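Local coordinates for DynE8 (Micromonospora chersina, PDB 4AMM), which is an iterative enediyne polyketide synthase, represented here by its acyltransferase domain, which probably loads acyl units during assembly of the dynemicin polyketide, at residues Gly73-Glu77 with Gly78-Leu82. Numbering follows the deposited sequence.
Sequences GHLAE and GGRRL
Gly-78 follows the end of the helix with its N-H on Leu-75 O, 2.9 Å from Gly-78 N, and its positive phi turns the chain away. That turn brings the next amide to His-74 O, which Gly-79 N meets at 2.7 Å. Beyond that bond, Gly-79 CA lies over one face of the His-74 imidazole, 3.5 Å from the ring centroid and offset toward the rim, a CH-pi contact; a modelled CB at Gly-79 would collide with NE2 of that ring. Arg-80 bends at chi2 (-56°), which folds its guanidinium back toward the turn: NH1 bonds Gly-79 O at 2.8 Å and, weakly, Leu-75 O. The Arg-80 side chain crosses that of Leu-75 at about a right angle, NH1 coming nearest to CD2. Arg-81 brings its backbone N to the ring edge, 3.0 Å from His-74 CE1. Leu-82 completes the enclosure, its CB centred over the other imidazole face at 3.8 Å from the centroid, only 1° off the normal. The ring reaches this slot because His-74 CG is anti to the backbone N (chi1 -172°). Replacing His-74 with an alanine would probably leave Gly-79 CA and Leu-82 CB without the flat group that separates them, opening a gap between the turn and the start of the strand. Leu-91 of strand 89-92 also touches His-74, Leu-75 and Leu-82. Gly-79 N to His-74 O together with Gly-78 N to Leu-75 O, with Gly-78 as C-prime residue, define a Schellman motif, here joining helix 61-76 to edge strand 81-84 of the four-stranded antiparallel sheet.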
ATOM      1  N   GLY A  73       9.755  -0.909 -27.785  1.00 19.88           N
ATOM      2  CA  GLY A  73       9.932   0.479 -28.199  1.00 22.55           C
ATOM      3  C   GLY A  73      10.865   1.191 -27.260  1.00 22.28           C
ATOM      4  O   GLY A  73      11.709   1.981 -27.689  1.00 23.32           O
ATOM      5  N   HIS A  74      10.697   0.941 -25.935  1.00 18.89           N
ATOM      6  CA  HIS A  74      11.526   1.509 -24.926  1.00 19.67           C
ATOM      7  C   HIS A  74      12.994   1.110 -25.129  1.00 19.45           C
ATOM      8  O   HIS A  74      13.894   1.988 -25.109  1.00 21.72           O
ATOM      9  CB  HIS A  74      11.053   1.036 -23.518  1.00 19.87           C
ATOM     10  CG  HIS A  74      11.740   1.731 -22.365  1.00 20.11           C
ATOM     11  ND1 HIS A  74      12.696   1.143 -21.534  1.00 22.38           N
ATOM     12  CD2 HIS A  74      11.533   2.962 -21.858  1.00 21.12           C
ATOM     13  CE1 HIS A  74      13.067   2.004 -20.603  1.00 18.72           C
ATOM     14  NE2 HIS A  74      12.380   3.122 -20.783  1.00 25.70           N
ATOM     15  N   LEU A  75      13.249  -0.198 -25.312  1.00 20.14           N
ATOM     16  CA  LEU A  75      14.635  -0.649 -25.491  1.00 20.19           C
ATOM     17  C   LEU A  75      15.169  -0.006 -26.812  1.00 22.46           C
ATOM     18  O   LEU A  75      16.365   0.308 -26.862  1.00 22.88           O
ATOM     19  CB  LEU A  75      14.677  -2.174 -25.567  1.00 20.04           C
ATOM     20  CG  LEU A  75      14.310  -2.936 -24.286  1.00 18.36           C
ATOM     21  CD1 LEU A  75      14.157  -4.412 -24.573  1.00 21.30           C
ATOM     22  CD2 LEU A  75      15.401  -2.692 -23.259  1.00 20.48           C
ATOM     23  N   ALA A  76      14.329   0.133 -27.833  1.00 23.96           N
ATOM     24  CA  ALA A  76      14.815   0.640 -29.166  1.00 26.31           C
ATOM     25  C   ALA A  76      15.278   2.090 -29.028  1.00 28.34           C
ATOM     26  O   ALA A  76      16.144   2.552 -29.765  1.00 29.44           O
ATOM     27  CB  ALA A  76      13.737   0.551 -30.203  1.00 26.26           C
ATOM     28  N   GLU A  77      14.737   2.825 -28.075  1.00 28.83           N
ATOM     29  CA  GLU A  77      15.134   4.196 -27.891  1.00 31.13           C
ATOM     30  C   GLU A  77      16.248   4.313 -26.871  1.00 30.46           C
ATOM     31  O   GLU A  77      16.596   5.423 -26.459  1.00 33.17           O
ATOM     32  CB  GLU A  77      13.951   5.009 -27.470  1.00 32.15           C
ATOM     33  CG  GLU A  77      12.957   5.024 -28.572  1.00 38.72           C
ATOM     34  CD  GLU A  77      11.667   5.602 -28.132  1.00 46.68           C
ATOM     35  OE1 GLU A  77      11.593   6.092 -26.961  1.00 48.63           O
ATOM     36  OE2 GLU A  77      10.732   5.568 -28.975  1.00 51.37           O
ATOM     37  N   GLY A  78      16.821   3.170 -26.501  1.00 29.42           N
ATOM     38  CA  GLY A  78      17.896   3.092 -25.525  1.00 28.54           C
ATOM     39  C   GLY A  78      17.404   3.159 -24.061  1.00 27.53           C
ATOM     40  O   GLY A  78      18.200   3.404 -23.162  1.00 28.36           O
ATOM     41  N   GLY A  79      16.096   3.008 -23.821  1.00 26.09           N
ATOM     42  CA  GLY A  79      15.577   3.016 -22.417  1.00 24.19           C
ATOM     43  C   GLY A  79      15.991   1.752 -21.662  1.00 24.38           C
ATOM     44  O   GLY A  79      16.132   0.673 -22.284  1.00 24.31           O
ATOM     45  N   ARG A  80      16.205   1.887 -20.353  1.00 22.41           N
ATOM     46  CA  ARG A  80      16.631   0.772 -19.509  1.00 23.69           C
ATOM     47  C   ARG A  80      15.737   0.585 -18.262  1.00 22.68           C
ATOM     48  O   ARG A  80      16.065  -0.160 -17.340  1.00 23.92           O
ATOM     49  CB  ARG A  80      18.091   1.009 -19.120  1.00 24.05           C
ATOM     50  CG  ARG A  80      19.036   0.956 -20.384  1.00 28.98           C
ATOM     51  CD  ARG A  80      18.963  -0.359 -21.234  1.00 35.92           C
ATOM     52  NE  ARG A  80      19.887  -0.366 -22.396  1.00 40.14           N
ATOM     53  CZ  ARG A  80      19.513  -0.231 -23.676  1.00 40.68           C
ATOM     54  NH1 ARG A  80      18.240  -0.087 -24.024  1.00 36.40           N
ATOM     55  NH2 ARG A  80      20.439  -0.253 -24.636  1.00 40.08           N
ATOM     56  N   ARG A  81      14.632   1.332 -18.188  1.00 19.83           N
ATOM     57  CA  ARG A  81      13.773   1.310 -16.983  1.00 19.92           C
ATOM     58  C   ARG A  81      12.412   1.882 -17.340  1.00 18.13           C
ATOM     59  O   ARG A  81      12.306   3.119 -17.552  1.00 21.91           O
ATOM     60  CB  ARG A  81      14.400   2.159 -15.884  1.00 21.14           C
ATOM     61  CG  ARG A  81      13.702   1.975 -14.507  1.00 22.06           C
ATOM     62  CD  ARG A  81      14.285   2.714 -13.364  1.00 26.15           C
ATOM     63  NE  ARG A  81      15.685   2.349 -13.166  1.00 30.62           N
ATOM     64  CZ  ARG A  81      16.423   2.851 -12.176  1.00 36.51           C
ATOM     65  NH1 ARG A  81      15.870   3.699 -11.316  1.00 36.24           N
ATOM     66  NH2 ARG A  81      17.686   2.497 -12.042  1.00 36.77           N
ATOM     67  N   LEU A  82      11.388   1.040 -17.387  1.00 15.63           N
ATOM     68  CA  LEU A  82       9.997   1.402 -17.715  1.00 15.38           C
ATOM     69  C   LEU A  82       9.189   0.825 -16.557  1.00 14.24           C
ATOM     70  O   LEU A  82       9.092  -0.418 -16.456  1.00 14.97           O
ATOM     71  CB  LEU A  82       9.605   0.835 -19.060  1.00 17.40           C
ATOM     72  CG  LEU A  82       8.252   1.355 -19.584  1.00 20.95           C
ATOM     73  CD1 LEU A  82       7.940   0.660 -20.934  1.00 22.68           C
ATOM     74  CD2 LEU A  82       7.057   1.200 -18.680  1.00 25.27           C
TER